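Local coordinates for ethanolamine utilization protein EutL (Clostridium perfringens E str. JGS1987, PDB 4TME) that forms trimeric tiles of the ethanolamine-utilization microcompartment shell and binds ethanolamine, which probably regulates opening of the pore, at residues C[10-15]-C[77-82]; C[62-67]-C[84-89]; C[14-19]-C[34-39]; C[48-53]-C[100-105]. All blocks are in the same frame, centred on the assembly; numbering follows the deposited sequence. Where two conformers were deposited one is given.

Contact 1: C[10-15]-C[77-82]. With ETA (ethanolamine), chain K.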
loop_
_atom_site.group_PDB
_atom_site.type_symbol
_atom_site.label_atom_id
_atom_site.label_comp_id
_atom_site.label_asym_id
_atom_site.label_seq_id
_atom_site.Cartn_x
_atom_site.Cartn_y
_atom_site.Cartn_z
ATOM N N VAL C 10 2.980 21.151 7.423
ATOM C CA VAL C 10 3.996 20.954 6.409
ATOM C C VAL C 10 5.246 20.428 7.115
ATOM O O VAL C 10 5.586 20.903 8.207
ATOM C CB VAL C 10 4.283 22.266 5.657
ATOM C CG1 VAL C 10 5.452 22.122 4.694
ATOM C CG2 VAL C 10 3.007 22.673 4.881
ATOM N N LEU C 11 5.926 19.452 6.506
ATOM C CA LEU C 11 7.115 18.846 7.114
ATOM C C LEU C 11 8.426 19.246 6.432
ATOM O O LEU C 11 9.450 19.383 7.087
ATOM C CB LEU C 11 7.007 17.312 7.114
ATOM C CG LEU C 11 5.794 16.762 7.867
ATOM C CD1 LEU C 11 5.652 15.251 7.669
ATOM C CD2 LEU C 11 5.858 17.098 9.338
ATOM N N SER C 12 8.389 19.421 5.120
ATOM C CA SER C 12 9.594 19.757 4.382
ATOM C C SER C 12 9.246 20.472 3.093
ATOM O O SER C 12 8.180 20.259 2.507
ATOM C CB SER C 12 10.424 18.493 4.110
ATOM O OG SER C 12 11.647 18.796 3.466
ATOM N N VAL C 13 10.145 21.362 2.688
ATOM C CA VAL C 13 10.008 22.123 1.455
ATOM C C VAL C 13 11.385 22.361 0.885
ATOM O O VAL C 13 12.291 22.780 1.609
ATOM C CB VAL C 13 9.328 23.494 1.664
ATOM C CG1 VAL C 13 9.072 24.173 0.323
ATOM C CG2 VAL C 13 8.046 23.352 2.418
ATOM N N LYS C 14 11.546 22.140 -0.411
ATOM C CA LYS C 14 12.839 22.391 -1.062
ATOM C C LYS C 14 12.661 22.777 -2.525
ATOM O O LYS C 14 11.617 22.484 -3.139
ATOM C CB LYS C 14 13.755 21.142 -0.986
ATOM C CG LYS C 14 14.287 20.795 0.374
ATOM C CD LYS C 14 15.388 21.821 0.774
ATOM C CE LYS C 14 15.514 21.906 2.238
ATOM N NZ LYS C 14 16.672 22.767 2.595
ATOM N N ILE C 15 13.673 23.441 -3.081
ATOM C CA ILE C 15 13.680 23.770 -4.501
ATOM C C ILE C 15 14.857 23.074 -5.178
ATOM O O ILE C 15 15.944 22.972 -4.603
ATOM C CB ILE C 15 13.758 25.299 -4.739
ATOM C CG1 ILE C 15 12.402 25.915 -4.395
ATOM C CG2 ILE C 15 14.141 25.623 -6.213
ATOM C CD1 ILE C 15 12.347 27.433 -4.529
ATOM N N THR C 77 9.654 7.682 8.988
ATOM C CA THR C 77 10.677 8.715 9.018
ATOM C C THR C 77 10.014 10.075 9.227
ATOM O O THR C 77 8.826 10.248 8.984
ATOM C CB THR C 77 11.536 8.764 7.727
ATOM O OG1 THR C 77 10.722 9.098 6.604
ATOM C CG2 THR C 77 12.268 7.409 7.471
ATOM N N LYS C 78 10.830 11.040 9.626
ATOM C CA LYS C 78 10.343 12.340 10.080
ATOM C C LYS C 78 9.664 13.201 9.028
ATOM O O LYS C 78 8.689 13.927 9.341
ATOM C CB LYS C 78 11.537 13.109 10.678
ATOM C CG LYS C 78 11.198 14.433 11.374
ATOM C CD LYS C 78 12.505 15.073 11.881
ATOM C CE LYS C 78 12.268 16.399 12.610
ATOM N NZ LYS C 78 11.540 16.207 13.898
ATOM N N LEU C 79 10.144 13.167 7.789
ATOM C CA LEU C 79 9.659 14.091 6.766
ATOM C C LEU C 79 8.781 13.436 5.711
ATOM O O LEU C 79 8.310 14.103 4.800
ATOM C CB LEU C 79 10.847 14.787 6.073
ATOM C CG LEU C 79 11.886 15.405 7.007
ATOM C CD1 LEU C 79 13.020 15.982 6.200
ATOM C CD2 LEU C 79 11.256 16.487 7.895
ATOM N N ALA C 80 8.543 12.120 5.821
ATOM C CA ALA C 80 7.716 11.466 4.815
ATOM C C ALA C 80 6.241 11.873 4.874
ATOM O O ALA C 80 5.586 11.982 3.833
ATOM C CB ALA C 80 7.831 9.942 4.943
ATOM N N GLY C 81 5.720 12.086 6.079
ATOM C CA GLY C 81 4.319 12.455 6.242
ATOM C C GLY C 81 3.417 11.465 5.522
ATOM O O GLY C 81 3.626 10.251 5.610
ATOM N N GLU C 82 2.423 11.975 4.812
ATOM C CA GLU C 82 1.629 11.135 3.942
ATOM C C GLU C 82 1.413 11.694 2.552
ATOM O O GLU C 82 0.525 11.249 1.830
ATOM C CB GLU C 82 0.276 10.834 4.593
ATOM C CG GLU C 82 -0.623 12.031 4.770
ATOM C CD GLU C 82 -1.972 11.689 5.409
ATOM O OE1 GLU C 82 -2.028 10.772 6.270
ATOM O OE2 GLU C 82 -2.983 12.364 5.054
HETATM C CA ETA K . -6.609 11.630 4.705
HETATM N N ETA K . -5.456 10.849 4.310
HETATM C C ETA K . -6.375 12.295 6.053
HETATM O O ETA K . -5.218 13.091 6.071
#

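Contact 2: C[62-67]-C[84-89]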
loop_
_atom_site.group_PDB
_atom_site.type_symbol
_atom_site.label_atom_id
_atom_site.label_comp_id
_atom_site.label_asym_id
_atom_site.label_seq_id
_atom_site.Cartn_x
_atom_site.Cartn_y
_atom_site.Cartn_z
ATOM N N VAL C 62 1.365 21.319 -11.344
ATOM C CA VAL C 62 1.600 20.166 -10.475
ATOM C C VAL C 62 2.004 19.001 -11.348
ATOM O O VAL C 62 1.211 18.573 -12.194
ATOM C CB VAL C 62 0.359 19.817 -9.661
ATOM C CG1 VAL C 62 0.611 18.582 -8.769
ATOM C CG2 VAL C 62 -0.059 21.040 -8.842
ATOM N N VAL C 63 3.225 18.501 -11.169
ATOM C CA VAL C 63 3.732 17.446 -12.048
ATOM C C VAL C 63 3.863 16.123 -11.324
ATOM O O VAL C 63 4.089 15.081 -11.961
ATOM C CB VAL C 63 5.092 17.829 -12.673
ATOM C CG1 VAL C 63 4.910 19.065 -13.549
ATOM C CG2 VAL C 63 6.173 18.034 -11.617
ATOM N N TYR C 64 3.700 16.152 -10.007
ATOM C CA TYR C 64 3.790 14.938 -9.201
ATOM C C TYR C 64 3.008 15.130 -7.917
ATOM O O TYR C 64 3.112 16.169 -7.256
ATOM C CB TYR C 64 5.263 14.607 -8.909
ATOM C CG TYR C 64 5.502 13.148 -8.533
ATOM C CD1 TYR C 64 5.331 12.719 -7.234
ATOM C CD2 TYR C 64 5.891 12.227 -9.489
ATOM C CE1 TYR C 64 5.547 11.366 -6.881
ATOM C CE2 TYR C 64 6.114 10.904 -9.154
ATOM C CZ TYR C 64 5.937 10.484 -7.840
ATOM O OH TYR C 64 6.138 9.138 -7.528
ATOM N N ALA C 65 2.195 14.136 -7.547
ATOM C CA ALA C 65 1.354 14.255 -6.368
ATOM C C ALA C 65 0.919 12.878 -5.912
ATOM O O ALA C 65 0.049 12.264 -6.551
ATOM C CB ALA C 65 0.114 15.124 -6.674
ATOM N N ARG C 66 1.535 12.374 -4.852
ATOM C CA ARG C 66 1.247 11.013 -4.382
ATOM C C ARG C 66 1.169 10.932 -2.867
ATOM O O ARG C 66 1.906 11.632 -2.160
ATOM C CB ARG C 66 2.317 10.022 -4.855
ATOM C CG ARG C 66 2.432 9.774 -6.363
ATOM C CD ARG C 66 1.251 8.994 -6.919
ATOM N NE ARG C 66 0.975 7.752 -6.165
ATOM C CZ ARG C 66 1.684 6.623 -6.239
ATOM N NH1 ARG C 66 2.731 6.524 -7.044
ATOM N NH2 ARG C 66 1.335 5.562 -5.505
ATOM N N SER C 67 0.290 10.044 -2.396
ATOM C CA SER C 67 0.093 9.763 -0.984
ATOM C C SER C 67 0.907 8.555 -0.508
ATOM O O SER C 67 1.203 7.657 -1.302
ATOM C CB SER C 67 -1.402 9.502 -0.720
ATOM O OG SER C 67 -2.160 10.648 -1.113
ATOM N N ILE C 84 3.719 13.610 -0.981
ATOM C CA ILE C 84 4.771 14.370 -1.656
ATOM C C ILE C 84 4.137 15.068 -2.853
ATOM O O ILE C 84 3.371 14.473 -3.636
ATOM C CB ILE C 84 5.977 13.499 -2.101
ATOM C CG1 ILE C 84 7.033 14.438 -2.745
ATOM C CG2 ILE C 84 5.514 12.334 -3.003
ATOM C CD1 ILE C 84 8.385 13.879 -2.865
ATOM N N GLY C 85 4.406 16.369 -2.964
ATOM C CA GLY C 85 3.930 17.158 -4.077
ATOM C C GLY C 85 5.112 17.793 -4.795
ATOM O O GLY C 85 6.087 18.184 -4.144
ATOM N N ILE C 86 5.052 17.856 -6.125
ATOM C CA ILE C 86 6.086 18.527 -6.903
ATOM C C ILE C 86 5.469 19.519 -7.865
ATOM O O ILE C 86 4.625 19.171 -8.706
ATOM C CB ILE C 86 6.968 17.526 -7.705
ATOM C CG1 ILE C 86 7.604 16.518 -6.752
ATOM C CG2 ILE C 86 8.094 18.288 -8.475
ATOM C CD1 ILE C 86 8.494 15.463 -7.409
ATOM N N LEU C 87 5.877 20.773 -7.702
ATOM C CA LEU C 87 5.549 21.852 -8.620
ATOM C C LEU C 87 6.675 22.017 -9.623
ATOM O O LEU C 87 7.838 21.837 -9.272
ATOM C CB LEU C 87 5.366 23.178 -7.867
ATOM C CG LEU C 87 4.195 23.256 -6.892
ATOM C CD1 LEU C 87 4.327 24.568 -6.108
ATOM C CD2 LEU C 87 2.888 23.235 -7.647
ATOM N N ALA C 88 6.342 22.346 -10.862
ATOM C CA ALA C 88 7.367 22.656 -11.860
ATOM C C ALA C 88 7.056 24.000 -12.515
ATOM O O ALA C 88 5.907 24.353 -12.756
ATOM C CB ALA C 88 7.470 21.562 -12.913
ATOM N N GLY C 89 8.110 24.747 -12.803
ATOM C CA GLY C 89 7.955 26.036 -13.443
ATOM C C GLY C 89 9.219 26.399 -14.191
ATOM O O GLY C 89 10.201 25.671 -14.139
#

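Contact 3: C[14-19]-C[34-39]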
loop_
_atom_site.group_PDB
_atom_site.type_symbol
_atom_site.label_atom_id
_atom_site.label_comp_id
_atom_site.label_asym_id
_atom_site.label_seq_id
_atom_site.Cartn_x
_atom_site.Cartn_y
_atom_site.Cartn_z
ATOM N N LYS C 14 11.546 22.140 -0.411
ATOM C CA LYS C 14 12.839 22.391 -1.062
ATOM C C LYS C 14 12.661 22.777 -2.525
ATOM O O LYS C 14 11.617 22.484 -3.139
ATOM C CB LYS C 14 13.755 21.142 -0.986
ATOM C CG LYS C 14 14.287 20.795 0.374
ATOM C CD LYS C 14 15.388 21.821 0.774
ATOM C CE LYS C 14 15.514 21.906 2.238
ATOM N NZ LYS C 14 16.672 22.767 2.595
ATOM N N ILE C 15 13.673 23.441 -3.081
ATOM C CA ILE C 15 13.680 23.770 -4.501
ATOM C C ILE C 15 14.857 23.074 -5.178
ATOM O O ILE C 15 15.944 22.972 -4.603
ATOM C CB ILE C 15 13.758 25.299 -4.739
ATOM C CG1 ILE C 15 12.402 25.915 -4.395
ATOM C CG2 ILE C 15 14.141 25.623 -6.213
ATOM C CD1 ILE C 15 12.347 27.433 -4.529
ATOM N N ILE C 16 14.595 22.553 -6.373
ATOM C CA ILE C 16 15.626 22.099 -7.307
ATOM C C ILE C 16 15.686 23.086 -8.468
ATOM O O ILE C 16 14.716 23.234 -9.220
ATOM C CB ILE C 16 15.331 20.672 -7.871
ATOM C CG1 ILE C 16 15.439 19.623 -6.785
ATOM C CG2 ILE C 16 16.273 20.343 -9.052
ATOM C CD1 ILE C 16 14.902 18.239 -7.217
ATOM N N SER C 17 16.805 23.784 -8.624
ATOM C CA SER C 17 16.932 24.682 -9.775
ATOM C C SER C 17 17.635 23.900 -10.878
ATOM O O SER C 17 18.444 23.005 -10.600
ATOM C CB SER C 17 17.691 25.949 -9.404
ATOM O OG SER C 17 18.930 25.620 -8.834
ATOM N N ASN C 18 17.276 24.189 -12.117
ATOM C CA ASN C 18 17.947 23.600 -13.264
ATOM C C ASN C 18 17.947 22.081 -13.133
ATOM O O ASN C 18 18.995 21.451 -13.001
ATOM C CB ASN C 18 19.369 24.141 -13.376
ATOM C CG ASN C 18 19.405 25.667 -13.392
ATOM O OD1 ASN C 18 18.678 26.310 -14.153
ATOM N ND2 ASN C 18 20.244 26.253 -12.536
ATOM N N VAL C 19 16.749 21.518 -13.133
ATOM C CA VAL C 19 16.577 20.096 -12.918
ATOM C C VAL C 19 17.388 19.320 -13.959
ATOM O O VAL C 19 17.450 19.686 -15.136
ATOM C CB VAL C 19 15.075 19.695 -12.974
ATOM C CG1 VAL C 19 14.491 19.962 -14.346
ATOM C CG2 VAL C 19 14.906 18.243 -12.591
ATOM N N LYS C 34 11.898 23.853 -15.867
ATOM C CA LYS C 34 13.328 23.935 -15.581
ATOM C C LYS C 34 13.656 23.814 -14.101
ATOM O O LYS C 34 14.787 23.489 -13.739
ATOM C CB LYS C 34 13.897 25.267 -16.092
ATOM C CG LYS C 34 13.586 25.574 -17.538
ATOM C CD LYS C 34 14.353 24.668 -18.475
ATOM C CE LYS C 34 14.295 25.194 -19.903
ATOM N NZ LYS C 34 14.851 24.214 -20.875
ATOM N N SER C 35 12.662 24.069 -13.257
ATOM C CA SER C 35 12.842 24.122 -11.815
ATOM C C SER C 35 11.712 23.400 -11.123
ATOM O O SER C 35 10.589 23.441 -11.607
ATOM C CB SER C 35 12.888 25.564 -11.341
ATOM O OG SER C 35 14.051 26.199 -11.834
ATOM N N LEU C 36 12.015 22.751 -10.000
ATOM C CA LEU C 36 11.013 22.013 -9.223
ATOM C C LEU C 36 10.898 22.533 -7.799
ATOM O O LEU C 36 11.894 22.896 -7.189
ATOM C CB LEU C 36 11.353 20.519 -9.162
ATOM C CG LEU C 36 11.573 19.796 -10.496
ATOM C CD1 LEU C 36 11.964 18.338 -10.187
ATOM C CD2 LEU C 36 10.348 19.863 -11.371
ATOM N N GLY C 37 9.680 22.549 -7.274
ATOM C CA GLY C 37 9.447 22.808 -5.868
ATOM C C GLY C 37 8.866 21.541 -5.266
ATOM O O GLY C 37 7.919 20.981 -5.804
ATOM N N LEU C 38 9.471 21.090 -4.167
ATOM C CA LEU C 38 9.144 19.842 -3.489
ATOM C C LEU C 38 8.490 20.142 -2.139
ATOM O O LEU C 38 9.002 20.984 -1.384
ATOM C CB LEU C 38 10.415 19.009 -3.254
ATOM C CG LEU C 38 11.416 18.756 -4.387
ATOM C CD1 LEU C 38 12.687 18.082 -3.845
ATOM C CD2 LEU C 38 10.800 17.894 -5.471
ATOM N N ILE C 39 7.421 19.425 -1.796
ATOM C CA ILE C 39 6.792 19.600 -0.498
ATOM C C ILE C 39 6.266 18.283 0.049
ATOM O O ILE C 39 5.749 17.449 -0.702
ATOM C CB ILE C 39 5.642 20.647 -0.573
ATOM C CG1 ILE C 39 5.132 21.000 0.824
ATOM C CG2 ILE C 39 4.526 20.187 -1.490
ATOM C CD1 ILE C 39 4.216 22.247 0.812
#

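Contact 4: C[48-53]-C[100-105]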
loop_
_atom_site.group_PDB
_atom_site.type_symbol
_atom_site.label_atom_id
_atom_site.label_comp_id
_atom_site.label_asym_id
_atom_site.label_seq_id
_atom_site.Cartn_x
_atom_site.Cartn_y
_atom_site.Cartn_z
ATOM N N TYR C 48 -3.049 18.549 -1.594
ATOM C CA TYR C 48 -3.475 18.561 -2.996
ATOM C C TYR C 48 -4.292 19.824 -3.315
ATOM O O TYR C 48 -4.168 20.416 -4.408
ATOM C CB TYR C 48 -4.307 17.307 -3.307
ATOM C CG TYR C 48 -3.515 16.014 -3.200
ATOM C CD1 TYR C 48 -2.184 15.948 -3.611
ATOM C CD2 TYR C 48 -4.082 14.888 -2.634
ATOM C CE1 TYR C 48 -1.452 14.755 -3.487
ATOM C CE2 TYR C 48 -3.373 13.695 -2.511
ATOM C CZ TYR C 48 -2.055 13.638 -2.960
ATOM O OH TYR C 48 -1.326 12.468 -2.862
ATOM N N THR C 49 -5.133 20.236 -2.366
ATOM C CA THR C 49 -5.932 21.440 -2.538
ATOM C C THR C 49 -5.008 22.668 -2.568
ATOM O O THR C 49 -5.233 23.619 -3.345
ATOM C CB THR C 49 -6.988 21.588 -1.405
ATOM O OG1 THR C 49 -7.768 20.390 -1.331
ATOM C CG2 THR C 49 -7.936 22.753 -1.660
ATOM N N ALA C 50 -3.992 22.652 -1.704
ATOM C CA ALA C 50 -3.016 23.744 -1.645
ATOM C C ALA C 50 -2.182 23.862 -2.918
ATOM O O ALA C 50 -1.884 24.984 -3.372
ATOM C CB ALA C 50 -2.122 23.563 -0.446
ATOM N N LEU C 51 -1.776 22.725 -3.479
ATOM C CA LEU C 51 -1.025 22.709 -4.733
ATOM C C LEU C 51 -1.868 23.265 -5.878
ATOM O O LEU C 51 -1.370 23.978 -6.752
ATOM C CB LEU C 51 -0.573 21.277 -5.063
ATOM C CG LEU C 51 0.520 20.732 -4.129
ATOM C CD1 LEU C 51 0.624 19.209 -4.266
ATOM C CD2 LEU C 51 1.852 21.417 -4.421
ATOM N N ASP C 52 -3.156 22.947 -5.885
ATOM C CA ASP C 52 -4.054 23.552 -6.858
ATOM C C ASP C 52 -4.115 25.070 -6.686
ATOM O O ASP C 52 -4.072 25.825 -7.661
ATOM C CB ASP C 52 -5.452 22.926 -6.743
ATOM C CG ASP C 52 -6.381 23.414 -7.831
ATOM O OD1 ASP C 52 -6.070 23.143 -9.007
ATOM O OD2 ASP C 52 -7.415 24.041 -7.524
ATOM N N GLU C 53 -4.170 25.525 -5.442
ATOM C CA GLU C 53 -4.150 26.950 -5.178
ATOM C C GLU C 53 -2.853 27.562 -5.721
ATOM O O GLU C 53 -2.885 28.669 -6.284
ATOM C CB GLU C 53 -4.316 27.198 -3.679
ATOM C CG GLU C 53 -4.490 28.642 -3.288
ATOM C CD GLU C 53 -5.828 29.240 -3.731
ATOM O OE1 GLU C 53 -6.904 28.577 -3.732
ATOM O OE2 GLU C 53 -5.787 30.410 -4.083
ATOM N N ASN C 100 5.326 29.241 -1.752
ATOM C CA ASN C 100 4.830 30.140 -0.725
ATOM C C ASN C 100 3.293 30.133 -0.699
ATOM O O ASN C 100 2.689 30.099 0.376
ATOM C CB ASN C 100 5.386 31.553 -0.921
ATOM C CG ASN C 100 6.808 31.694 -0.349
ATOM O OD1 ASN C 100 7.004 31.584 0.858
ATOM N ND2 ASN C 100 7.801 31.908 -1.223
ATOM N N ALA C 101 2.657 30.099 -1.874
ATOM C CA ALA C 101 1.186 30.052 -1.914
ATOM C C ALA C 101 0.651 28.740 -1.344
ATOM O O ALA C 101 -0.421 28.719 -0.712
ATOM C CB ALA C 101 0.685 30.264 -3.346
ATOM N N THR C 102 1.383 27.655 -1.588
ATOM C CA THR C 102 1.027 26.323 -1.090
ATOM C C THR C 102 1.068 26.325 0.441
ATOM O O THR C 102 0.128 25.912 1.119
ATOM C CB THR C 102 1.974 25.231 -1.617
ATOM O OG1 THR C 102 1.986 25.243 -3.053
ATOM C CG2 THR C 102 1.516 23.846 -1.167
ATOM N N LEU C 103 2.179 26.799 0.979
ATOM C CA LEU C 103 2.355 26.836 2.417
ATOM C C LEU C 103 1.293 27.686 3.068
ATOM O O LEU C 103 0.717 27.318 4.092
ATOM C CB LEU C 103 3.738 27.408 2.751
ATOM C CG LEU C 103 4.910 26.519 2.404
ATOM C CD1 LEU C 103 6.214 27.328 2.365
ATOM C CD2 LEU C 103 5.001 25.446 3.418
ATOM N N ASP C 104 1.038 28.855 2.493
ATOM C CA ASP C 104 0.053 29.738 3.092
ATOM C C ASP C 104 -1.334 29.094 3.093
ATOM O O ASP C 104 -2.096 29.261 4.054
ATOM C CB ASP C 104 0.018 31.074 2.375
ATOM C CG ASP C 104 1.235 31.926 2.672
ATOM O OD1 ASP C 104 2.085 31.560 3.531
ATOM O OD2 ASP C 104 1.348 32.966 2.016
ATOM N N PHE C 105 -1.660 28.347 2.042
ATOM C CA PHE C 105 -2.966 27.703 1.994
ATOM C C PHE C 105 -3.075 26.605 3.047
ATOM O O PHE C 105 -4.102 26.473 3.713
ATOM C CB PHE C 105 -3.270 27.110 0.617
ATOM C CG PHE C 105 -4.696 26.637 0.491
ATOM C CD1 PHE C 105 -5.700 27.532 0.137
ATOM C CD2 PHE C 105 -5.033 25.336 0.781
ATOM C CE1 PHE C 105 -7.019 27.110 0.042
ATOM C CE2 PHE C 105 -6.356 24.912 0.695
ATOM C CZ PHE C 105 -7.337 25.804 0.329
#

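Contact 1: C[10-15]-C[77-82]
Leu-11 and Leu-79 meet where strand 10-16, outermost in its sheet within the chain, passes the loop leading into strand 83-89, and everything that joins the two segments directly is van der Waals packing. The closest approach is made by CD1 of Leu-11, which lies 3.4 Å from CA of Gly-81, tighter than usual for two carbons, and 3.7 Å from O of Lys-78. Two torsions put it there, CG opposite the carbonyl carbon (chi1 -59°) and CD1 continuing straight outward (chi2 173°). Leu-79 answers with CD2, which rests 3.5 Å from the backbone O of Leu-11. The same methyl reaches CB of Leu-11 more loosely, at 4.4 Å.

Polar ties run through a third element. Leu-79 O is hydrogen-bonded to Thr-40 OG1, while Leu-11 and Ser-12 both pair with the backbone of Thr-40 in a classic beta bulge.

Ligand bonds come from the next residue after Gly-81. Glu-82, extended beyond CG, accepts from ethanolamine N at 3.0 Å and from ethanolamine O at 2.6 Å, both through OE2. Asp-44 N is a third donor to OE2, and Ala-72 N holds OE1; Asp-44 OD1 and Thr-182 OG1 also bond the ligand.

The chemistry implies a loop packed on the strand by shape up to Gly-81 and bound to ethanolamine through the residue that follows, where several donors round the carboxylate would favour its negative charge.

Contact 2: C[62-67]-C[84-89]
This is an antiparallel strand pairing, Val-62 to Arg-66 against Ile-84 to Ala-88, between strand 61-67, outermost within the chain, and inner strand 83-89 of the four-stranded sheet of the first BMC domain. The segment axes run at 178° to each other and approach to 4.6 Å. Arg-66 and Ile-84 form a hydrogen-bonded pair, Arg-66 N bonding Ile-84 O and Ile-84 N returning a bond of 2.9 Å to Arg-66 O. Ala-65 and Gly-85 follow as a non-hydrogen-bonded pair.

At Ile-86 the register slips by one in a classic beta bulge. Its O takes Val-63 N at 2.9 Å and, weakly, Tyr-64 N at 3.4 Å, while Ile-86 N is bonded in return to Tyr-64 O.

Side chains divide between the two faces. On one, CB of Tyr-64 sits 3.6 Å from CB of Ile-86, and CG2 of Ile-84 comes to the edge of the tyrosine ring at CE1, 4.0 Å away. On the other, CG2 of Val-62 touches CD2 of Leu-87 at 3.9 Å. Val-63, in the bulge, reaches across to strand 83-89, its CG1 lying 3.6 Å from CB of Ala-88.

Tyr-64 OH is hydrogen-bonded to Pro-178 O of the second subunit, and Pro-154 and Met-158 of that subunit pack on Ile-84 and Ile-86. The opposite face, with Val-62 and Leu-87, lies under helix 44-57, and strand 35-41 flanks strand 83-89 on its other side.

Contact 3: C[14-19]-C[34-39]
Residues Lys-14 to Ile-16 run antiparallel to Leu-36 to Leu-38, the strand axes 4.7 Å apart at 159°, in a regular ladder of two hydrogen-bonded pairs round a non-hydrogen-bonded one. Lys-14 and Leu-38 exchange N-H...O bonds, Leu-38 N to Lys-14 O at 2.8 Å being nearly linear (174°). Ile-16 N to Leu-36 O, also 2.8 Å, and Leu-36 N to Ile-16 O at 2.9 Å make the second pair. Between them Ile-15 faces Gly-37, and CA of Ile-15 approaches O of Leu-36 to 3.3 Å in a CA-H...O contact. Past the strand end the chain turns, yet Val-19 N still bonds Lys-34 O at 2.8 Å.

Side chains meet on the face of Ile-16, Leu-36 and Leu-38. Ile-16 and Leu-36 lie side by side and point the same way, with their CD1 atoms 4.2 Å apart. Val-19 also reaches Leu-36: its CG2, opposite the backbone N while CG1 takes the place between N and C (chi1 63°), stands 3.8 Å from CD1 of Leu-36. Leu-38, modelled in two conformers, brings CD1 to the same methyl of Ile-16 in the conformer described.

Lys-14 NZ bonds the carbonyls of Asn-213 and Gly-216 of the second subunit, and Leu-38 packs on Leu-155 there. The chemistry implies strands held in register by backbone bonds that also meet this neighbour through aliphatic side chains and the lysine amine.

Contact 4: C[48-53]-C[100-105]
Helices 44-57 and 92-106 lie on one face of the four-stranded BMC sheet, and they meet through Phe-105, Ala-50 and Thr-102. The segment axes approach to 7.9 Å at 137°, close enough to need a small residue, and Ala-50 provides it: its CA comes within 4.8 Å of CA of Thr-102. CB of Ala-50 rests against Thr-102, 3.6 Å from its backbone O and 3.7 Å from its CG2.

Phe-105 reaches across the first helix, its CG opposite the backbone N (chi1 -171°). Three residues of that helix line the ring: CA of Ala-50 lies 3.5 Å from CD2, CG2 of Thr-49 3.6 Å from CE2, and CG of Glu-53 3.8 Å from CD1. The Glu-53 carboxylate is nearly parallel to the ring, 4° between planes, and its OE1 is salt-bridged to Lys-56.

Polar ends are satisfied within the fold, Thr-102 OG1 by Gly-98 O and Thr-49 OG1 by Asp-45 O and Tyr-124 OH. Below the helices, Leu-51 and Thr-102 both touch Leu-87 of strand 83-89. This close pairing of two helices over one antiparallel sheet is typical of the alpha/beta BMC fold.

In the fold
From the N terminus, strand 10-16 opens two contacts. Contact 3 closes first, forming the loop that carries helix 21-26 and pairing strands 10-16 and 35-41. Contact 1 closes much later, at 77-82, so its span takes in helix 44-57 and strand 61-67. Contact 4 opens at 48-53 and contact 2 at 62-67, both before contact 1 has closed, and both cross it; contact 2 falls wholly within the span of contact 4. Strand 83-89 bonds strand 35-41 through Leu-87 N to Gly-37 O, joining contacts 2 and 3 in one sheet. Ile-39 meets Thr-102, and Tyr-48 OH meets Ser-67 OG, linking that sheet to contact 4.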